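Local coordinates for protein (R)-specific secondary-alkylsulfatase (Pseudomonas sp., PDB 4AXH) that catalyses the zinc-dependent, enantioselective hydrolysis of secondary alkyl sulfates with strict inversion of configuration, giving (S)-alcohols and sulfate, at residues A[379-393]-A[423-436]. Residues are numbered along the deposited sequence; the frame is centred on the assembly and turned at random.
Sequences LNNRALNLMNKGLTL and NLRAVYQRYLGFYD
The first torsions of Asn-380 (chi1 -173°) and Tyr-431 (chi1 -72°), one placing CG anti to the backbone N and the other anti to the carbonyl carbon, bring an amide and a phenol together beside the crossing (-66°) of helices 379-388 and 423-431, at the C-terminal end of the latter. Tyr-431 OH donates to Asn-380 OD1 over 2.8 Å, in the carbonyl plane and on a lone pair, although amide and ring are steeply inclined to each other. Asn-380 ND2 gives a longer bond (3.3 Å) to OD1 of the next residue, Asn-381, arriving from above that carbonyl plane; together the two bonds restrain the Asn-380 amide. Leu-384 lies across one face of the same phenol, its CD1 3.9 Å from the Tyr-431 ring centroid in a CH-pi contact, while Arg-430 CG covers the opposite face.

At the crossing itself Val-427 is a knob in a hole formed by Leu-379, Asn-380, Ala-383 and Met-387, with Val-427 CG1 3.7 Å from Ala-383 CB. The bend at chi3 of Met-387 carries CE to Val-427 O; the preceding part of the chain sets SD obliquely beside the Tyr-428 ring, 5.0 Å from its centroid, a Met-aromatic contact. Beyond the Schellman turn at Gly-390 the chain doubles back over that second ring: Leu-393 N and CB lie over one face, CB 3.9 Å from the Tyr-428 centroid, and Leu-391 O approaches the edge.

Next to this apolar core, Asn-423 OD1 accepts from the backbone N of sulfate-binding Leu-319, Asn-423 ND2 donates to His-317 O, and Arg-425 makes a salt bridge to Asp-443 of the second subunit. The contact joins helix 362-388, and the loop after it, to helix 420-431. Dispersion and CH-pi contacts thus carry most of the crossing, while a single cross-segment hydrogen bond ties down the Tyr-431 hydroxyl and, with Leu-384 and Arg-430 CG on the two ring faces, should restrict the phenol's rotation.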
ATOM      1  N   LEU A 379     -15.953  -2.601  -2.225  1.00 25.88           N
ATOM      2  CA  LEU A 379     -14.751  -3.012  -1.525  1.00 25.86           C
ATOM      3  C   LEU A 379     -14.101  -1.829  -0.852  1.00 29.43           C
ATOM      4  O   LEU A 379     -13.908  -1.868   0.356  1.00 28.04           O
ATOM      5  CB  LEU A 379     -13.782  -3.777  -2.443  1.00 25.43           C
ATOM      6  CG  LEU A 379     -14.179  -5.201  -2.759  1.00 29.74           C
ATOM      7  CD1 LEU A 379     -13.362  -5.726  -3.939  1.00 30.99           C
ATOM      8  CD2 LEU A 379     -14.040  -6.101  -1.539  1.00 28.93           C
ATOM      9  N   ASN A 380     -13.902  -0.750  -1.603  1.00 27.95           N
ATOM     10  CA  ASN A 380     -13.324   0.485  -1.108  1.00 29.35           C
ATOM     11  C   ASN A 380     -14.218   1.138  -0.026  1.00 37.13           C
ATOM     12  O   ASN A 380     -13.784   1.301   1.116  1.00 38.92           O
ATOM     13  CB  ASN A 380     -13.100   1.443  -2.281  1.00 29.44           C
ATOM     14  CG  ASN A 380     -12.363   2.684  -1.895  1.00 55.79           C
ATOM     15  OD1 ASN A 380     -11.128   2.698  -1.818  1.00 48.49           O
ATOM     16  ND2 ASN A 380     -13.106   3.754  -1.628  1.00 51.63           N
ATOM     17  N   ASN A 381     -15.472   1.458  -0.386  1.00 33.18           N
ATOM     18  CA  ASN A 381     -16.417   2.159   0.471  1.00 32.11           C
ATOM     19  C   ASN A 381     -16.856   1.432   1.718  1.00 38.35           C
ATOM     20  O   ASN A 381     -16.963   2.078   2.753  1.00 40.02           O
ATOM     21  CB  ASN A 381     -17.607   2.683  -0.318  1.00 26.94           C
ATOM     22  CG  ASN A 381     -17.278   3.604  -1.464  1.00 39.92           C
ATOM     23  OD1 ASN A 381     -16.295   4.373  -1.448  1.00 39.39           O
ATOM     24  ND2 ASN A 381     -18.126   3.566  -2.487  1.00 26.11           N
ATOM     25  N   ARG A 382     -17.137   0.111   1.653  1.00 34.88           N
ATOM     26  CA  ARG A 382     -17.583  -0.622   2.848  1.00 34.23           C
ATOM     27  C   ARG A 382     -16.439  -0.740   3.853  1.00 40.24           C
ATOM     28  O   ARG A 382     -16.665  -0.532   5.050  1.00 42.40           O
ATOM     29  CB  ARG A 382     -18.169  -1.989   2.502  1.00 30.08           C
ATOM     30  CG  ARG A 382     -18.513  -2.901   3.703  1.00 42.85           C
ATOM     31  CD  ARG A 382     -20.002  -3.009   4.010  1.00 40.49           C
ATOM     32  NE  ARG A 382     -20.470  -1.896   4.823  1.00 35.34           N
ATOM     33  CZ  ARG A 382     -21.019  -2.035   6.019  1.00 49.31           C
ATOM     34  NH1 ARG A 382     -21.197  -3.237   6.534  1.00 21.63           N
ATOM     35  NH2 ARG A 382     -21.405  -0.968   6.707  1.00 54.72           N
ATOM     36  N   ALA A 383     -15.226  -1.048   3.365  1.00 33.90           N
ATOM     37  CA  ALA A 383     -14.048  -1.160   4.194  1.00 33.23           C
ATOM     38  C   ALA A 383     -13.802   0.175   4.905  1.00 37.61           C
ATOM     39  O   ALA A 383     -13.732   0.175   6.139  1.00 36.36           O
ATOM     40  CB  ALA A 383     -12.835  -1.585   3.356  1.00 33.25           C
ATOM     41  N   LEU A 384     -13.765   1.307   4.146  1.00 33.62           N
ATOM     42  CA  LEU A 384     -13.570   2.658   4.696  1.00 34.41           C
ATOM     43  C   LEU A 384     -14.658   2.985   5.735  1.00 42.74           C
ATOM     44  O   LEU A 384     -14.376   3.588   6.772  1.00 41.68           O
ATOM     45  CB  LEU A 384     -13.607   3.681   3.562  1.00 34.82           C
ATOM     46  CG  LEU A 384     -12.338   4.497   3.217  1.00 39.62           C
ATOM     47  CD1 LEU A 384     -11.086   3.975   3.912  1.00 38.67           C
ATOM     48  CD2 LEU A 384     -12.156   4.616   1.703  1.00 39.93           C
ATOM     49  N   ASN A 385     -15.894   2.520   5.483  1.00 42.15           N
ATOM     50  CA  ASN A 385     -17.018   2.673   6.409  1.00 41.66           C
ATOM     51  C   ASN A 385     -16.686   1.963   7.731  1.00 44.55           C
ATOM     52  O   ASN A 385     -16.645   2.611   8.773  1.00 45.80           O
ATOM     53  CB  ASN A 385     -18.319   2.133   5.788  1.00 37.88           C
ATOM     54  CG  ASN A 385     -19.538   2.310   6.662  1.00 49.24           C
ATOM     55  OD1 ASN A 385     -19.894   1.433   7.460  1.00 38.40           O
ATOM     56  ND2 ASN A 385     -20.200   3.450   6.535  1.00 37.72           N
ATOM     57  N   LEU A 386     -16.403   0.654   7.672  1.00 38.95           N
ATOM     58  CA  LEU A 386     -16.093  -0.168   8.836  1.00 36.39           C
ATOM     59  C   LEU A 386     -14.799   0.248   9.563  1.00 45.50           C
ATOM     60  O   LEU A 386     -14.748   0.126  10.789  1.00 48.12           O
ATOM     61  CB  LEU A 386     -16.110  -1.654   8.484  1.00 34.37           C
ATOM     62  CG  LEU A 386     -17.459  -2.249   8.070  1.00 36.68           C
ATOM     63  CD1 LEU A 386     -17.294  -3.719   7.633  1.00 36.43           C
ATOM     64  CD2 LEU A 386     -18.483  -2.221   9.225  1.00 35.75           C
ATOM     65  N   MET A 387     -13.786   0.786   8.833  1.00 41.00           N
ATOM     66  CA  MET A 387     -12.534   1.296   9.404  1.00 40.23           C
ATOM     67  C   MET A 387     -12.881   2.484  10.342  1.00 46.70           C
ATOM     68  O   MET A 387     -12.457   2.511  11.500  1.00 47.74           O
ATOM     69  CB  MET A 387     -11.576   1.776   8.285  1.00 41.55           C
ATOM     70  CG  MET A 387     -10.790   0.670   7.588  1.00 44.13           C
ATOM     71  SD  MET A 387      -9.604   1.363   6.367  1.00 48.50           S
ATOM     72  CE  MET A 387     -10.165   0.587   4.905  1.00 44.51           C
ATOM     73  N   ASN A 388     -13.714   3.424   9.846  1.00 43.67           N
ATOM     74  CA  ASN A 388     -14.188   4.621  10.558  1.00 41.62           C
ATOM     75  C   ASN A 388     -15.074   4.313  11.761  1.00 44.79           C
ATOM     76  O   ASN A 388     -15.250   5.172  12.634  1.00 44.87           O
ATOM     77  CB  ASN A 388     -14.860   5.567   9.595  1.00 35.32           C
ATOM     78  CG  ASN A 388     -13.888   6.309   8.726  1.00 46.54           C
ATOM     79  OD1 ASN A 388     -13.082   7.101   9.208  1.00 50.47           O
ATOM     80  ND2 ASN A 388     -13.990   6.128   7.417  1.00 30.83           N
ATOM     81  N   LYS A 389     -15.599   3.075  11.827  1.00 40.95           N
ATOM     82  CA  LYS A 389     -16.408   2.564  12.940  1.00 41.13           C
ATOM     83  C   LYS A 389     -15.493   1.862  13.957  1.00 47.02           C
ATOM     84  O   LYS A 389     -15.953   1.401  15.006  1.00 47.13           O
ATOM     85  CB  LYS A 389     -17.497   1.596  12.431  1.00 43.32           C
ATOM     86  CG  LYS A 389     -18.726   2.288  11.843  1.00 52.36           C
ATOM     87  CD  LYS A 389     -19.750   1.276  11.358  1.00 50.49           C
ATOM     88  CE  LYS A 389     -20.892   1.926  10.625  1.00 42.67           C
ATOM     89  NZ  LYS A 389     -21.577   0.977   9.719  1.00 50.12           N
ATOM     90  N   GLY A 390     -14.206   1.761  13.614  1.00 43.68           N
ATOM     91  CA  GLY A 390     -13.194   1.165  14.470  1.00 42.09           C
ATOM     92  C   GLY A 390     -12.872  -0.283  14.257  1.00 45.57           C
ATOM     93  O   GLY A 390     -12.182  -0.883  15.090  1.00 46.12           O
ATOM     94  N   LEU A 391     -13.368  -0.866  13.163  1.00 42.14           N
ATOM     95  CA  LEU A 391     -13.074  -2.269  12.838  1.00 41.38           C
ATOM     96  C   LEU A 391     -11.652  -2.418  12.289  1.00 44.57           C
ATOM     97  O   LEU A 391     -11.147  -1.513  11.613  1.00 43.80           O
ATOM     98  CB  LEU A 391     -14.110  -2.864  11.857  1.00 40.66           C
ATOM     99  CG  LEU A 391     -15.328  -3.570  12.489  1.00 43.12           C
ATOM    100  CD1 LEU A 391     -16.437  -2.586  12.803  1.00 43.24           C
ATOM    101  CD2 LEU A 391     -15.859  -4.607  11.572  1.00 40.19           C
ATOM    102  N   THR A 392     -10.999  -3.530  12.646  1.00 41.88           N
ATOM    103  CA  THR A 392      -9.640  -3.857  12.213  1.00 42.15           C
ATOM    104  C   THR A 392      -9.669  -4.861  11.052  1.00 44.48           C
ATOM    105  O   THR A 392     -10.633  -5.599  10.915  1.00 43.09           O
ATOM    106  CB  THR A 392      -8.749  -4.246  13.421  1.00 50.54           C
ATOM    107  OG1 THR A 392      -9.298  -5.363  14.120  1.00 52.00           O
ATOM    108  CG2 THR A 392      -8.567  -3.103  14.391  1.00 44.87           C
ATOM    109  N   LEU A 393      -8.634  -4.877  10.210  1.00 40.57           N
ATOM    110  CA  LEU A 393      -8.539  -5.711   9.005  1.00 38.92           C
ATOM    111  C   LEU A 393      -9.224  -7.057   9.032  1.00 42.99           C
ATOM    112  O   LEU A 393      -9.979  -7.357   8.105  1.00 43.41           O
ATOM    113  CB  LEU A 393      -7.101  -5.794   8.458  1.00 38.54           C
ATOM    114  CG  LEU A 393      -6.100  -6.776   9.066  1.00 41.20           C
ATOM    115  CD1 LEU A 393      -5.062  -7.152   8.037  1.00 39.97           C
ATOM    116  CD2 LEU A 393      -5.454  -6.219  10.314  1.00 41.88           C
ATOM    117  N   ASN A 423      -9.196  -8.861  -0.163  1.00 37.16           N
ATOM    118  CA  ASN A 423      -9.411  -7.527  -0.704  1.00 36.37           C
ATOM    119  C   ASN A 423      -9.875  -6.540   0.327  1.00 38.61           C
ATOM    120  O   ASN A 423      -9.418  -5.402   0.284  1.00 38.44           O
ATOM    121  CB  ASN A 423     -10.339  -7.562  -1.906  1.00 35.80           C
ATOM    122  CG  ASN A 423      -9.672  -8.093  -3.158  1.00 45.35           C
ATOM    123  OD1 ASN A 423      -8.424  -8.170  -3.270  1.00 40.32           O
ATOM    124  ND2 ASN A 423     -10.497  -8.466  -4.139  1.00 21.59           N
ATOM    125  N   LEU A 424     -10.757  -6.952   1.260  1.00 33.27           N
ATOM    126  CA  LEU A 424     -11.193  -6.060   2.357  1.00 33.33           C
ATOM    127  C   LEU A 424      -9.990  -5.741   3.264  1.00 37.77           C
ATOM    128  O   LEU A 424      -9.762  -4.580   3.602  1.00 38.52           O
ATOM    129  CB  LEU A 424     -12.346  -6.661   3.191  1.00 32.26           C
ATOM    130  CG  LEU A 424     -13.694  -6.832   2.497  1.00 34.89           C
ATOM    131  CD1 LEU A 424     -14.553  -7.738   3.278  1.00 34.57           C
ATOM    132  CD2 LEU A 424     -14.409  -5.497   2.259  1.00 33.25           C
ATOM    133  N   ARG A 425      -9.181  -6.769   3.575  1.00 32.68           N
ATOM    134  CA  ARG A 425      -7.956  -6.640   4.368  1.00 31.62           C
ATOM    135  C   ARG A 425      -6.996  -5.716   3.623  1.00 33.41           C
ATOM    136  O   ARG A 425      -6.467  -4.805   4.238  1.00 33.13           O
ATOM    137  CB  ARG A 425      -7.355  -8.040   4.697  1.00 31.25           C
ATOM    138  CG  ARG A 425      -8.232  -8.820   5.703  1.00 32.49           C
ATOM    139  CD  ARG A 425      -7.653 -10.095   6.289  1.00 21.82           C
ATOM    140  NE  ARG A 425      -7.970 -11.260   5.483  1.00 28.85           N
ATOM    141  CZ  ARG A 425      -8.623 -12.334   5.905  1.00 42.07           C
ATOM    142  NH1 ARG A 425      -8.994 -12.441   7.172  1.00 34.97           N
ATOM    143  NH2 ARG A 425      -8.882 -13.323   5.073  1.00 34.66           N
ATOM    144  N   ALA A 426      -6.890  -5.864   2.281  1.00 28.76           N
ATOM    145  CA  ALA A 426      -6.063  -5.044   1.391  1.00 28.00           C
ATOM    146  C   ALA A 426      -6.404  -3.559   1.449  1.00 33.49           C
ATOM    147  O   ALA A 426      -5.481  -2.731   1.456  1.00 32.57           O
ATOM    148  CB  ALA A 426      -6.129  -5.560  -0.065  1.00 27.97           C
ATOM    149  N   VAL A 427      -7.724  -3.214   1.443  1.00 31.98           N
ATOM    150  CA  VAL A 427      -8.215  -1.800   1.510  1.00 31.67           C
ATOM    151  C   VAL A 427      -7.753  -1.195   2.878  1.00 35.67           C
ATOM    152  O   VAL A 427      -7.309  -0.051   2.910  1.00 34.39           O
ATOM    153  CB  VAL A 427      -9.753  -1.613   1.229  1.00 33.69           C
ATOM    154  CG1 VAL A 427     -10.173  -0.137   1.252  1.00 33.27           C
ATOM    155  CG2 VAL A 427     -10.153  -2.233  -0.110  1.00 33.05           C
ATOM    156  N   TYR A 428      -7.795  -2.003   3.966  1.00 32.88           N
ATOM    157  CA  TYR A 428      -7.308  -1.637   5.287  1.00 33.39           C
ATOM    158  C   TYR A 428      -5.809  -1.361   5.202  1.00 37.49           C
ATOM    159  O   TYR A 428      -5.402  -0.300   5.652  1.00 38.66           O
ATOM    160  CB  TYR A 428      -7.605  -2.727   6.319  1.00 35.72           C
ATOM    161  CG  TYR A 428      -7.305  -2.320   7.744  1.00 40.05           C
ATOM    162  CD1 TYR A 428      -6.012  -2.415   8.266  1.00 40.83           C
ATOM    163  CD2 TYR A 428      -8.314  -1.854   8.583  1.00 42.63           C
ATOM    164  CE1 TYR A 428      -5.737  -2.056   9.587  1.00 41.26           C
ATOM    165  CE2 TYR A 428      -8.048  -1.488   9.904  1.00 43.03           C
ATOM    166  CZ  TYR A 428      -6.763  -1.599  10.402  1.00 50.99           C
ATOM    167  OH  TYR A 428      -6.529  -1.237  11.705  1.00 57.37           O
ATOM    168  N   GLN A 429      -5.004  -2.285   4.615  1.00 33.75           N
ATOM    169  CA  GLN A 429      -3.554  -2.130   4.390  1.00 34.31           C
ATOM    170  C   GLN A 429      -3.261  -0.843   3.586  1.00 40.38           C
ATOM    171  O   GLN A 429      -2.429  -0.029   4.007  1.00 42.02           O
ATOM    172  CB  GLN A 429      -2.974  -3.368   3.647  1.00 35.45           C
ATOM    173  CG  GLN A 429      -1.549  -3.163   3.079  1.00 37.03           C
ATOM    174  CD  GLN A 429      -1.095  -4.235   2.102  1.00 44.73           C
ATOM    175  OE1 GLN A 429      -1.259  -5.440   2.341  1.00 40.22           O
ATOM    176  NE2 GLN A 429      -0.449  -3.821   1.015  1.00 40.93           N
ATOM    177  N   ARG A 430      -3.950  -0.671   2.433  1.00 36.63           N
ATOM    178  CA  ARG A 430      -3.776   0.503   1.578  1.00 36.97           C
ATOM    179  C   ARG A 430      -4.006   1.856   2.301  1.00 41.52           C
ATOM    180  O   ARG A 430      -3.186   2.747   2.152  1.00 41.25           O
ATOM    181  CB  ARG A 430      -4.525   0.364   0.227  1.00 36.19           C
ATOM    182  CG  ARG A 430      -5.219   1.623  -0.279  1.00 41.79           C
ATOM    183  CD  ARG A 430      -5.037   1.937  -1.754  1.00 38.64           C
ATOM    184  NE  ARG A 430      -5.670   3.231  -2.012  1.00 44.53           N
ATOM    185  CZ  ARG A 430      -5.224   4.158  -2.852  1.00 59.56           C
ATOM    186  NH1 ARG A 430      -4.125   3.948  -3.561  1.00 39.62           N
ATOM    187  NH2 ARG A 430      -5.867   5.315  -2.976  1.00 55.64           N
ATOM    188  N   TYR A 431      -5.071   1.988   3.102  1.00 38.29           N
ATOM    189  CA  TYR A 431      -5.396   3.250   3.780  1.00 38.01           C
ATOM    190  C   TYR A 431      -4.793   3.373   5.167  1.00 43.14           C
ATOM    191  O   TYR A 431      -4.577   4.493   5.624  1.00 42.88           O
ATOM    192  CB  TYR A 431      -6.930   3.481   3.861  1.00 37.53           C
ATOM    193  CG  TYR A 431      -7.592   3.837   2.554  1.00 37.81           C
ATOM    194  CD1 TYR A 431      -7.539   5.131   2.051  1.00 38.71           C
ATOM    195  CD2 TYR A 431      -8.287   2.879   1.819  1.00 39.08           C
ATOM    196  CE1 TYR A 431      -8.137   5.461   0.830  1.00 38.30           C
ATOM    197  CE2 TYR A 431      -8.923   3.206   0.616  1.00 39.91           C
ATOM    198  CZ  TYR A 431      -8.853   4.502   0.123  1.00 44.86           C
ATOM    199  OH  TYR A 431      -9.441   4.805  -1.105  1.00 43.10           O
ATOM    200  N   LEU A 432      -4.599   2.257   5.871  1.00 40.81           N
ATOM    201  CA  LEU A 432      -4.061   2.318   7.239  1.00 41.82           C
ATOM    202  C   LEU A 432      -2.733   1.537   7.442  1.00 49.10           C
ATOM    203  O   LEU A 432      -1.819   2.038   8.111  1.00 48.84           O
ATOM    204  CB  LEU A 432      -5.118   1.964   8.303  1.00 40.76           C
ATOM    205  CG  LEU A 432      -6.415   2.818   8.298  1.00 43.95           C
ATOM    206  CD1 LEU A 432      -7.435   2.301   9.312  1.00 41.60           C
ATOM    207  CD2 LEU A 432      -6.152   4.300   8.539  1.00 46.30           C
ATOM    208  N   GLY A 433      -2.641   0.345   6.864  1.00 45.77           N
ATOM    209  CA  GLY A 433      -1.442  -0.471   6.978  1.00 46.02           C
ATOM    210  C   GLY A 433      -1.619  -1.725   7.795  1.00 49.99           C
ATOM    211  O   GLY A 433      -2.688  -1.944   8.374  1.00 48.77           O
ATOM    212  N   PHE A 434      -0.555  -2.557   7.851  1.00 46.27           N
ATOM    213  CA  PHE A 434      -0.563  -3.859   8.512  1.00 45.77           C
ATOM    214  C   PHE A 434      -0.904  -3.788   9.992  1.00 48.32           C
ATOM    215  O   PHE A 434      -1.404  -4.771  10.545  1.00 46.72           O
ATOM    216  CB  PHE A 434       0.780  -4.595   8.290  1.00 48.26           C
ATOM    217  CG  PHE A 434       1.921  -4.116   9.172  1.00 50.18           C
ATOM    218  CD1 PHE A 434       2.729  -3.053   8.777  1.00 51.68           C
ATOM    219  CD2 PHE A 434       2.153  -4.700  10.420  1.00 52.63           C
ATOM    220  CE1 PHE A 434       3.731  -2.573   9.617  1.00 54.39           C
ATOM    221  CE2 PHE A 434       3.152  -4.211  11.266  1.00 53.52           C
ATOM    222  CZ  PHE A 434       3.946  -3.167  10.847  1.00 52.67           C
ATOM    223  N   TYR A 435      -0.556  -2.673  10.644  1.00 46.07           N
ATOM    224  CA  TYR A 435      -0.732  -2.489  12.089  1.00 47.99           C
ATOM    225  C   TYR A 435      -2.150  -2.035  12.414  1.00 54.59           C
ATOM    226  O   TYR A 435      -2.606  -1.024  11.872  1.00 54.20           O
ATOM    227  CB  TYR A 435       0.338  -1.503  12.618  1.00 49.57           C
ATOM    228  CG  TYR A 435       0.151  -1.066  14.051  1.00 50.75           C
ATOM    229  CD1 TYR A 435       0.157  -1.994  15.090  1.00 52.58           C
ATOM    230  CD2 TYR A 435       0.018   0.283  14.377  1.00 51.26           C
ATOM    231  CE1 TYR A 435      -0.016  -1.594  16.414  1.00 53.94           C
ATOM    232  CE2 TYR A 435      -0.112   0.696  15.703  1.00 51.45           C
ATOM    233  CZ  TYR A 435      -0.138  -0.249  16.717  1.00 56.60           C
ATOM    234  OH  TYR A 435      -0.297   0.119  18.024  1.00 57.83           O
ATOM    235  N   ASP A 436      -2.839  -2.786  13.288  1.00 54.11           N
ATOM    236  CA  ASP A 436      -4.248  -2.540  13.631  1.00 55.65           C
ATOM    237  C   ASP A 436      -4.574  -1.371  14.572  1.00 62.45           C
ATOM    238  O   ASP A 436      -5.747  -1.003  14.701  1.00 62.05           O
ATOM    239  CB  ASP A 436      -4.975  -3.844  14.034  1.00 57.51           C
ATOM    240  CG  ASP A 436      -4.550  -4.487  15.355  1.00 69.68           C
ATOM    241  OD1 ASP A 436      -3.629  -3.951  16.013  1.00 69.23           O
ATOM    242  OD2 ASP A 436      -5.158  -5.525  15.739  1.00 75.37           O
TER